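Local coordinates for CYCLIN domain-containing protein (Chaetomium thermophilum, PDB 6Z3U) that probably serves as the cyclin subunit of the CDK-activating kinase complex, regulating a cyclin-dependent serine/threonine kinase, at residues A[15-19]-A[20-24]; A[194-197]-A[198-202]; A[344-348]-A[349-353]; A[368-371]-A[372-375]. One frame throughout, in Å; residues are numbered along the deposited sequence.

The four contacts are all local, each joining neighbouring residues along a helix or at its end, and they follow one another along a chain about two-thirds helical, with no strand. Contact 1 spans the short helix 16-19 and the loop before helix 25-48; contact 2 lies on the C-terminal part of helix 189-200, in the C-terminal cyclin domain; contacts 3 and 4 lie on the consecutive helices 343-358 and 368-380. Centres of contacts 2 and 4 are about 52 Å apart, on opposite sides of the chain's centre, and those of contacts 1 and 2 about 29 Å. The same local rules thus serve different surroundings: contacts 1, 2 and 4 meet partner subunits, whereas contact 3 meets none.

Contact 1. Residues A[15-19]-A[20-24]; sequences SSQYE and LWSFS
With its hydroxyl turned beside its own backbone N (chi1 -70°), S22 directs OG back at the helix behind it, where OG donates to Q17 O at 2.6 Å. The donor is tilted 34° from the carbonyl plane, and CB of S22 follows behind it, 3.3 Å from Y18 O. E19 takes a different torsion, its CG between the backbone N and the carbonyl carbon (chi1 70°), which lays the acid alongside L20; OE2 of E19 lies 3.5 Å from CD1 of L20. The far end of this glutamate has a stronger partner, since OE1 forms a salt bridge with R146 of the kinase chain.

The backbone finishes the turn. L20 N donates to S16 O at 2.9 Å, while W21 N makes only weak bonds to S16 O and Q17 O. The helical pattern therefore fades at W21, and the S22 hydroxyl supplies the Q17 carbonyl with a firmer donor. W21 NE1 bonds I179 O of the same chain. The Y18 hydroxyl bonds E65 of the RING-type chain, so that, with E19 on the kinase, the turn meets both partner proteins of the complex. In outline this is a one-turn helix: S15 sits at its N-cap with a weak bond from Y18 N, and the loop that follows leads to S24, the N-cap residue of helix 25-48.

Contact 2. Residues A[194-197]-A[198-202]; sequences GAIM and ELSTL
L199 can be followed outward from the backbone as it leans over the preceding turn of helix 189-200. Its CB lies 3.5 Å from I196 O. CG, set beside the backbone N by a chi1 of -72°, comes next to A195 O, and CD1 continues past that same oxygen at 3.7 Å. At the tip, L199 CD1 meets CD1 of I196 at 4.5 Å, a loose apolar touch between branches three residues apart. Both side chains also pack on L210 of helix 207-221, which places this pair on the side of the helix turned toward its neighbour.

S200 behaves differently. Its OG, also held beside the backbone N, donates to I196 O at 3.0 Å from above the carbonyl plane, while S200 N reaches the same oxygen at 2.8 Å within that plane. One carbonyl is thus gripped by two donors of a single residue. T201 sends its hydroxyl back three residues: OG1 donates to E198 O at 2.7 Å. The methyl CG2 of T201 rests 3.4 Å from M197 O. The acid of E198 looks outward instead, to a salt bridge with R19 of the RING-type chain.

The chemistry implies a division of labour. The S200 hydroxyl adds a second donor to a carbonyl already held by the backbone, whereas that of T201 gives E198 O a short bond where the one from T201 N is weak; aliphatic branches meanwhile face the neighbouring helix and a carboxylate joins the partner subunit.

Contact 3. Residues A[344-348]-A[349-353]; sequences TVYKA and QIQPI
The ring of Y346 and the side chain of I350 cross at about a right angle, with CG2 of I350 meeting the ring obliquely, 3.4 Å from CE1. A chi1 of 177° carries the Y346 ring away from the backbone N, to where I350 and Q351 meet it. Further out, the amide of Q351 stands steeply to the ring, the two planes 75° apart, and OE1 of Q351 comes to 3.0 Å from the Y346 OH. A weak hydrogen bond from R354, one turn on, reaches that amide oxygen. V345 and Q349 make a slanting, lighter pair, CG1 of V345 being 3.8 Å from OE1 of Q349.

Beneath these side chains the backbone departs from a regular helix. Y346 O accepts from both I350 N and Q351 N, the latter at 2.8 Å and nearly straight, and the two donors arrive from opposite faces of the carbonyl plane. P352 has no N-H to offer: its CD instead lies 3.3 Å from K347 O. The axes of 344-348 and 349-353 accordingly diverge by 31°.

I350 packs on L88 and F92 of helix 83-103, so the bent helix is seated against the cyclin body. A wide pi-type turn just ahead of a proline, with a kink where neither P352 N nor I353 N bonds the preceding turn, is the motif that helix 343-358 displays.

Contact 4. Residues A[368-371]-A[372-375]; sequences LVEL and QRIR
An i to i+3 salt bridge on the first turns of helix 368-380 joins E370 to R373, OE2 to NH2 at 3.0 Å. The two side chains run side by side in the same direction, and the carboxylate oxygen comes in at the edge of the guanidinium, near its plane; the two planes are 23° apart. E370 curls to get there, bent at chi2 (-64°), while R373 bends at chi3. NE of R373 forms a second salt bridge, with E377, so the arginine pairs with an acid three residues before it and another four after.

On the opposite side of the helix, L371 and R375 are spaced i to i+4, the interval that brings side chains over one another on an alpha-helix. CD2 of L371 touches CD of R375 at 3.5 Å and lies over one face of the guanidinium, 3.9 Å from CZ. Because the R375 chain is stretched from CG to NE, its aliphatic part can run along the leucine while the charged end continues to E82 of the kinase chain.

Regular backbone bonds carry the turns, among them Q372 N to L368 O at 2.8 Å and I374 N to E370 O at 3.0 Å, the second nearly in line with its carbonyl. L368 touches P131 and M135, and L371 packs on Y130, which sets this side of the helix against the start of helix 132-146.

Contact 1. Residues A[15-19]-A[20-24]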
loop_
_atom_site.group_PDB
_atom_site.type_symbol
_atom_site.label_atom_id
_atom_site.label_comp_id
_atom_site.label_asym_id
_atom_site.label_seq_id
_atom_site.Cartn_x
_atom_site.Cartn_y
_atom_site.Cartn_z
ATOM N N SER A 15 8.457 -7.465 -4.114
ATOM C CA SER A 15 8.130 -6.380 -3.206
ATOM C C SER A 15 9.351 -5.508 -2.940
ATOM O O SER A 15 10.501 -5.952 -3.046
ATOM C CB SER A 15 7.601 -6.934 -1.882
ATOM O OG SER A 15 8.629 -7.594 -1.161
ATOM N N SER A 16 9.090 -4.253 -2.582
ATOM C CA SER A 16 10.177 -3.362 -2.199
ATOM C C SER A 16 10.878 -3.869 -0.949
ATOM O O SER A 16 12.084 -3.659 -0.783
ATOM C CB SER A 16 9.643 -1.947 -1.982
ATOM O OG SER A 16 8.717 -1.906 -0.912
ATOM N N GLN A 17 10.141 -4.549 -0.070
ATOM C CA GLN A 17 10.743 -5.074 1.148
ATOM C C GLN A 17 11.881 -6.038 0.841
ATOM O O GLN A 17 12.844 -6.125 1.612
ATOM C CB GLN A 17 9.673 -5.764 1.996
ATOM C CG GLN A 17 10.195 -6.379 3.285
ATOM C CD GLN A 17 9.106 -6.564 4.327
ATOM O OE1 GLN A 17 8.169 -5.770 4.408
ATOM N NE2 GLN A 17 9.223 -7.619 5.127
ATOM N N TYR A 18 11.797 -6.764 -0.274
ATOM C CA TYR A 18 12.820 -7.746 -0.610
ATOM C C TYR A 18 13.958 -7.133 -1.420
ATOM O O TYR A 18 15.132 -7.335 -1.096
ATOM C CB TYR A 18 12.199 -8.912 -1.387
ATOM C CG TYR A 18 13.211 -9.939 -1.841
ATOM C CD1 TYR A 18 13.611 -10.967 -0.998
ATOM C CD2 TYR A 18 13.770 -9.881 -3.110
ATOM C CE1 TYR A 18 14.539 -11.911 -1.405
ATOM C CE2 TYR A 18 14.699 -10.819 -3.529
ATOM C CZ TYR A 18 15.080 -11.831 -2.673
ATOM O OH TYR A 18 16.005 -12.767 -3.086
ATOM N N GLU A 19 13.628 -6.395 -2.480
ATOM C CA GLU A 19 14.670 -5.872 -3.356
ATOM C C GLU A 19 15.441 -4.729 -2.707
ATOM O O GLU A 19 16.613 -4.513 -3.033
ATOM C CB GLU A 19 14.059 -5.416 -4.683
ATOM C CG GLU A 19 13.197 -4.158 -4.594
ATOM C CD GLU A 19 12.826 -3.602 -5.960
ATOM O OE1 GLU A 19 12.337 -4.379 -6.811
ATOM O OE2 GLU A 19 13.024 -2.387 -6.181
ATOM N N LEU A 20 14.812 -3.997 -1.789
ATOM C CA LEU A 20 15.393 -2.787 -1.218
ATOM C C LEU A 20 15.762 -2.908 0.250
ATOM O O LEU A 20 16.765 -2.330 0.670
ATOM C CB LEU A 20 14.419 -1.615 -1.387
ATOM C CG LEU A 20 14.773 -0.518 -2.394
ATOM C CD1 LEU A 20 15.133 -1.057 -3.765
ATOM C CD2 LEU A 20 13.590 0.439 -2.502
ATOM N N TRP A 21 14.980 -3.632 1.047
ATOM C CA TRP A 21 15.165 -3.675 2.493
ATOM C C TRP A 21 15.253 -5.108 2.992
ATOM O O TRP A 21 14.689 -5.464 4.032
ATOM C CB TRP A 21 14.044 -2.920 3.201
ATOM C CG TRP A 21 14.021 -1.469 2.855
ATOM C CD1 TRP A 21 13.135 -0.833 2.037
ATOM C CD2 TRP A 21 14.938 -0.468 3.310
ATOM N NE1 TRP A 21 13.439 0.504 1.958
ATOM C CE2 TRP A 21 14.543 0.753 2.731
ATOM C CE3 TRP A 21 16.053 -0.487 4.152
ATOM C CZ2 TRP A 21 15.223 1.946 2.969
ATOM C CZ3 TRP A 21 16.726 0.697 4.387
ATOM C CH2 TRP A 21 16.309 1.897 3.797
ATOM N N SER A 22 15.968 -5.953 2.254
ATOM C CA SER A 22 16.284 -7.308 2.690
ATOM C C SER A 22 17.735 -7.577 2.332
ATOM O O SER A 22 18.105 -7.517 1.155
ATOM C CB SER A 22 15.358 -8.342 2.042
ATOM O OG SER A 22 14.038 -8.245 2.552
ATOM N N PHE A 23 18.555 -7.857 3.344
ATOM C CA PHE A 23 19.980 -8.071 3.159
ATOM C C PHE A 23 20.435 -9.211 4.056
ATOM O O PHE A 23 19.669 -9.740 4.866
ATOM C CB PHE A 23 20.791 -6.809 3.477
ATOM C CG PHE A 23 20.059 -5.530 3.195
ATOM C CD1 PHE A 23 20.054 -4.984 1.922
ATOM C CD2 PHE A 23 19.386 -4.864 4.207
ATOM C CE1 PHE A 23 19.382 -3.805 1.660
ATOM C CE2 PHE A 23 18.715 -3.682 3.953
ATOM C CZ PHE A 23 18.716 -3.151 2.679
ATOM N N SER A 24 21.697 -9.589 3.899
ATOM C CA SER A 24 22.335 -10.524 4.805
ATOM C C SER A 24 22.906 -9.775 6.009
ATOM O O SER A 24 23.213 -8.583 5.913
ATOM C CB SER A 24 23.454 -11.275 4.091
ATOM O OG SER A 24 24.537 -10.410 3.790
#

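Contact 2. Residues A[194-197]-A[198-202]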
loop_
_atom_site.group_PDB
_atom_site.type_symbol
_atom_site.label_atom_id
_atom_site.label_comp_id
_atom_site.label_asym_id
_atom_site.label_seq_id
_atom_site.Cartn_x
_atom_site.Cartn_y
_atom_site.Cartn_z
ATOM N N GLY A 194 -3.789 -16.527 9.810
ATOM C CA GLY A 194 -3.936 -17.476 8.719
ATOM C C GLY A 194 -3.367 -18.839 9.060
ATOM O O GLY A 194 -3.942 -19.871 8.701
ATOM N N ALA A 195 -2.234 -18.865 9.766
ATOM C CA ALA A 195 -1.626 -20.134 10.146
ATOM C C ALA A 195 -2.469 -20.887 11.166
ATOM O O ALA A 195 -2.457 -22.123 11.182
ATOM C CB ALA A 195 -0.221 -19.894 10.701
ATOM N N ILE A 196 -3.206 -20.172 12.019
ATOM C CA ILE A 196 -4.040 -20.840 13.012
ATOM C C ILE A 196 -5.181 -21.595 12.339
ATOM O O ILE A 196 -5.545 -22.699 12.762
ATOM C CB ILE A 196 -4.572 -19.821 14.037
ATOM C CG1 ILE A 196 -3.424 -19.247 14.872
ATOM C CG2 ILE A 196 -5.625 -20.462 14.934
ATOM C CD1 ILE A 196 -2.725 -20.264 15.758
ATOM N N MET A 197 -5.768 -21.017 11.290
ATOM C CA MET A 197 -6.871 -21.688 10.613
ATOM C C MET A 197 -6.419 -22.997 9.976
ATOM O O MET A 197 -7.137 -24.001 10.031
ATOM C CB MET A 197 -7.500 -20.758 9.577
ATOM C CG MET A 197 -8.248 -19.596 10.209
ATOM S SD MET A 197 -8.942 -18.426 9.030
ATOM C CE MET A 197 -7.467 -17.672 8.357
ATOM N N GLU A 198 -5.231 -23.009 9.365
ATOM C CA GLU A 198 -4.723 -24.253 8.796
ATOM C C GLU A 198 -4.561 -25.319 9.873
ATOM O O GLU A 198 -4.797 -26.508 9.623
ATOM C CB GLU A 198 -3.395 -24.002 8.078
ATOM C CG GLU A 198 -2.757 -25.257 7.490
ATOM C CD GLU A 198 -3.649 -25.962 6.486
ATOM O OE1 GLU A 198 -4.277 -25.270 5.656
ATOM O OE2 GLU A 198 -3.724 -27.210 6.531
ATOM N N LEU A 199 -4.162 -24.913 11.083
ATOM C CA LEU A 199 -4.043 -25.863 12.184
ATOM C C LEU A 199 -5.409 -26.294 12.702
ATOM O O LEU A 199 -5.576 -27.444 13.125
ATOM C CB LEU A 199 -3.221 -25.255 13.321
ATOM C CG LEU A 199 -1.721 -25.095 13.072
ATOM C CD1 LEU A 199 -1.130 -24.062 14.020
ATOM C CD2 LEU A 199 -1.018 -26.434 13.238
ATOM N N SER A 200 -6.396 -25.395 12.674
ATOM C CA SER A 200 -7.725 -25.736 13.165
ATOM C C SER A 200 -8.347 -26.885 12.386
ATOM O O SER A 200 -9.270 -27.534 12.891
ATOM C CB SER A 200 -8.636 -24.511 13.098
ATOM O OG SER A 200 -8.172 -23.483 13.955
ATOM N N THR A 201 -7.865 -27.155 11.171
ATOM C CA THR A 201 -8.396 -28.253 10.375
ATOM C C THR A 201 -7.917 -29.613 10.866
ATOM O O THR A 201 -8.539 -30.629 10.538
ATOM C CB THR A 201 -8.010 -28.076 8.902
ATOM O OG1 THR A 201 -6.598 -28.261 8.743
ATOM C CG2 THR A 201 -8.395 -26.685 8.412
ATOM N N LEU A 202 -6.835 -29.655 11.634
ATOM C CA LEU A 202 -6.352 -30.921 12.179
ATOM C C LEU A 202 -7.258 -31.366 13.324
ATOM O O LEU A 202 -7.579 -30.557 14.201
ATOM C CB LEU A 202 -4.912 -30.768 12.666
ATOM C CG LEU A 202 -3.805 -30.854 11.610
ATOM C CD1 LEU A 202 -4.089 -29.962 10.413
ATOM C CD2 LEU A 202 -2.465 -30.487 12.233
#

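Contact 3. Residues A[344-348]-A[349-353]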
loop_
_atom_site.group_PDB
_atom_site.type_symbol
_atom_site.label_atom_id
_atom_site.label_comp_id
_atom_site.label_asym_id
_atom_site.label_seq_id
_atom_site.Cartn_x
_atom_site.Cartn_y
_atom_site.Cartn_z
ATOM N N THR A 344 17.131 2.611 35.630
ATOM C CA THR A 344 18.534 2.295 35.877
ATOM C C THR A 344 19.264 1.932 34.590
ATOM O O THR A 344 20.416 2.332 34.394
ATOM C CB THR A 344 18.646 1.151 36.885
ATOM O OG1 THR A 344 17.900 1.478 38.064
ATOM C CG2 THR A 344 20.102 0.907 37.257
ATOM N N VAL A 345 18.615 1.167 33.708
ATOM C CA VAL A 345 19.219 0.857 32.414
ATOM C C VAL A 345 19.443 2.135 31.619
ATOM O O VAL A 345 20.472 2.301 30.953
ATOM C CB VAL A 345 18.340 -0.142 31.641
ATOM C CG1 VAL A 345 18.863 -0.327 30.226
ATOM C CG2 VAL A 345 18.283 -1.472 32.370
ATOM N N TYR A 346 18.484 3.057 31.679
ATOM C CA TYR A 346 18.625 4.323 30.971
ATOM C C TYR A 346 19.823 5.103 31.496
ATOM O O TYR A 346 20.731 5.465 30.737
ATOM C CB TYR A 346 17.336 5.139 31.116
ATOM C CG TYR A 346 17.398 6.507 30.476
ATOM C CD1 TYR A 346 17.312 6.655 29.099
ATOM C CD2 TYR A 346 17.540 7.650 31.251
ATOM C CE1 TYR A 346 17.369 7.904 28.511
ATOM C CE2 TYR A 346 17.598 8.902 30.674
ATOM C CZ TYR A 346 17.512 9.023 29.303
ATOM O OH TYR A 346 17.567 10.269 28.720
ATOM N N LYS A 347 19.852 5.352 32.806
ATOM C CA LYS A 347 20.906 6.174 33.388
ATOM C C LYS A 347 22.283 5.560 33.177
ATOM O O LYS A 347 23.271 6.288 33.031
ATOM C CB LYS A 347 20.635 6.380 34.877
ATOM C CG LYS A 347 21.562 7.371 35.555
ATOM C CD LYS A 347 21.517 7.215 37.065
ATOM C CE LYS A 347 22.221 8.363 37.763
ATOM N NZ LYS A 347 22.055 8.284 39.238
ATOM N N ALA A 348 22.374 4.231 33.163
ATOM C CA ALA A 348 23.667 3.563 33.092
ATOM C C ALA A 348 24.129 3.311 31.662
ATOM O O ALA A 348 25.313 3.487 31.359
ATOM C CB ALA A 348 23.608 2.234 33.850
ATOM N N GLN A 349 23.225 2.904 30.771
ATOM C CA GLN A 349 23.607 2.497 29.425
ATOM C C GLN A 349 23.251 3.505 28.347
ATOM O O GLN A 349 23.991 3.625 27.368
ATOM C CB GLN A 349 22.947 1.159 29.065
ATOM C CG GLN A 349 23.388 -0.013 29.924
ATOM C CD GLN A 349 22.844 -1.338 29.419
ATOM O OE1 GLN A 349 22.222 -2.092 30.167
ATOM N NE2 GLN A 349 23.081 -1.630 28.143
ATOM N N ILE A 350 22.146 4.230 28.497
ATOM C CA ILE A 350 21.670 5.122 27.444
ATOM C C ILE A 350 22.165 6.548 27.652
ATOM O O ILE A 350 22.673 7.178 26.722
ATOM C CB ILE A 350 20.127 5.071 27.370
ATOM C CG1 ILE A 350 19.655 3.710 26.846
ATOM C CG2 ILE A 350 19.589 6.206 26.499
ATOM C CD1 ILE A 350 20.123 3.380 25.440
ATOM N N GLN A 351 22.011 7.084 28.863
ATOM C CA GLN A 351 22.356 8.486 29.091
ATOM C C GLN A 351 23.790 8.806 28.696
ATOM O O GLN A 351 24.008 9.833 28.027
ATOM C CB GLN A 351 22.082 8.850 30.554
ATOM C CG GLN A 351 22.308 10.318 30.862
ATOM C CD GLN A 351 21.470 11.225 29.978
ATOM O OE1 GLN A 351 20.258 11.046 29.854
ATOM N NE2 GLN A 351 22.120 12.196 29.344
ATOM N N PRO A 352 24.802 8.020 29.075
ATOM C CA PRO A 352 26.161 8.307 28.589
ATOM C C PRO A 352 26.232 8.496 27.083
ATOM O O PRO A 352 26.965 9.368 26.601
ATOM C CB PRO A 352 26.965 7.078 29.036
ATOM C CG PRO A 352 26.145 6.396 30.090
ATOM C CD PRO A 352 24.801 7.054 30.186
ATOM N N ILE A 353 25.481 7.699 26.322
ATOM C CA ILE A 353 25.553 7.781 24.868
ATOM C C ILE A 353 24.924 9.079 24.380
ATOM O O ILE A 353 25.465 9.753 23.496
ATOM C CB ILE A 353 24.880 6.555 24.226
ATOM C CG1 ILE A 353 25.322 5.259 24.914
ATOM C CG2 ILE A 353 25.205 6.491 22.740
ATOM C CD1 ILE A 353 26.824 5.082 25.011
#

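Contact 4. Residues A[368-371]-A[372-375]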
loop_
_atom_site.group_PDB
_atom_site.type_symbol
_atom_site.label_atom_id
_atom_site.label_comp_id
_atom_site.label_asym_id
_atom_site.label_seq_id
_atom_site.Cartn_x
_atom_site.Cartn_y
_atom_site.Cartn_z
ATOM N N LEU A 368 15.404 20.371 12.581
ATOM C CA LEU A 368 14.647 20.064 11.372
ATOM C C LEU A 368 13.889 21.284 10.867
ATOM O O LEU A 368 13.824 21.526 9.656
ATOM C CB LEU A 368 13.683 18.913 11.648
ATOM C CG LEU A 368 14.339 17.654 12.214
ATOM C CD1 LEU A 368 13.274 16.689 12.707
ATOM C CD2 LEU A 368 15.232 16.994 11.176
ATOM N N VAL A 369 13.289 22.054 11.778
ATOM C CA VAL A 369 12.528 23.229 11.364
ATOM C C VAL A 369 13.430 24.221 10.641
ATOM O O VAL A 369 13.015 24.861 9.667
ATOM C CB VAL A 369 11.840 23.877 12.579
ATOM C CG1 VAL A 369 11.140 25.165 12.164
ATOM C CG2 VAL A 369 10.858 22.905 13.203
ATOM N N GLU A 370 14.669 24.381 11.113
ATOM C CA GLU A 370 15.597 25.276 10.428
ATOM C C GLU A 370 16.087 24.659 9.124
ATOM O O GLU A 370 16.172 25.347 8.101
ATOM C CB GLU A 370 16.779 25.610 11.335
ATOM C CG GLU A 370 16.445 26.568 12.473
ATOM C CD GLU A 370 16.022 27.949 11.989
ATOM O OE1 GLU A 370 14.831 28.296 12.147
ATOM O OE2 GLU A 370 16.878 28.682 11.448
ATOM N N LEU A 371 16.417 23.366 9.139
ATOM C CA LEU A 371 16.796 22.690 7.904
ATOM C C LEU A 371 15.732 22.889 6.831
ATOM O O LEU A 371 16.050 23.160 5.668
ATOM C CB LEU A 371 17.014 21.199 8.170
ATOM C CG LEU A 371 18.005 20.451 7.271
ATOM C CD1 LEU A 371 17.836 18.941 7.434
ATOM C CD2 LEU A 371 17.860 20.848 5.813
ATOM N N GLN A 372 14.459 22.765 7.208
ATOM C CA GLN A 372 13.382 22.982 6.250
ATOM C C GLN A 372 13.310 24.442 5.817
ATOM O O GLN A 372 13.047 24.734 4.645
ATOM C CB GLN A 372 12.052 22.535 6.857
ATOM C CG GLN A 372 10.886 22.560 5.882
ATOM C CD GLN A 372 9.593 22.034 6.485
ATOM O OE1 GLN A 372 8.752 21.480 5.778
ATOM N NE2 GLN A 372 9.428 22.209 7.791
ATOM N N ARG A 373 13.541 25.372 6.746
ATOM C CA ARG A 373 13.424 26.791 6.422
ATOM C C ARG A 373 14.420 27.190 5.341
ATOM O O ARG A 373 14.066 27.870 4.372
ATOM C CB ARG A 373 13.637 27.638 7.679
ATOM C CG ARG A 373 13.224 29.097 7.521
ATOM C CD ARG A 373 14.002 30.034 8.444
ATOM N NE ARG A 373 15.014 30.806 7.720
ATOM C CZ ARG A 373 16.332 30.651 7.838
ATOM N NH1 ARG A 373 17.147 31.415 7.121
ATOM N NH2 ARG A 373 16.846 29.747 8.665
ATOM N N ILE A 374 15.681 26.781 5.496
ATOM C CA ILE A 374 16.712 27.218 4.564
ATOM C C ILE A 374 16.564 26.520 3.219
ATOM O O ILE A 374 16.929 27.081 2.180
ATOM C CB ILE A 374 18.110 26.983 5.170
ATOM C CG1 ILE A 374 18.434 25.488 5.202
ATOM C CG2 ILE A 374 18.192 27.580 6.574
ATOM C CD1 ILE A 374 19.643 25.138 6.058
ATOM N N ARG A 375 16.032 25.297 3.207
ATOM C CA ARG A 375 15.856 24.589 1.944
ATOM C C ARG A 375 14.654 25.107 1.164
ATOM O O ARG A 375 14.643 25.022 -0.068
ATOM C CB ARG A 375 15.734 23.085 2.197
ATOM C CG ARG A 375 17.043 22.462 2.672
ATOM C CD ARG A 375 17.139 20.973 2.378
ATOM N NE ARG A 375 18.534 20.563 2.222
ATOM C CZ ARG A 375 18.984 19.323 2.384
ATOM N NH1 ARG A 375 18.157 18.343 2.721
ATOM N NH2 ARG A 375 20.274 19.063 2.211
#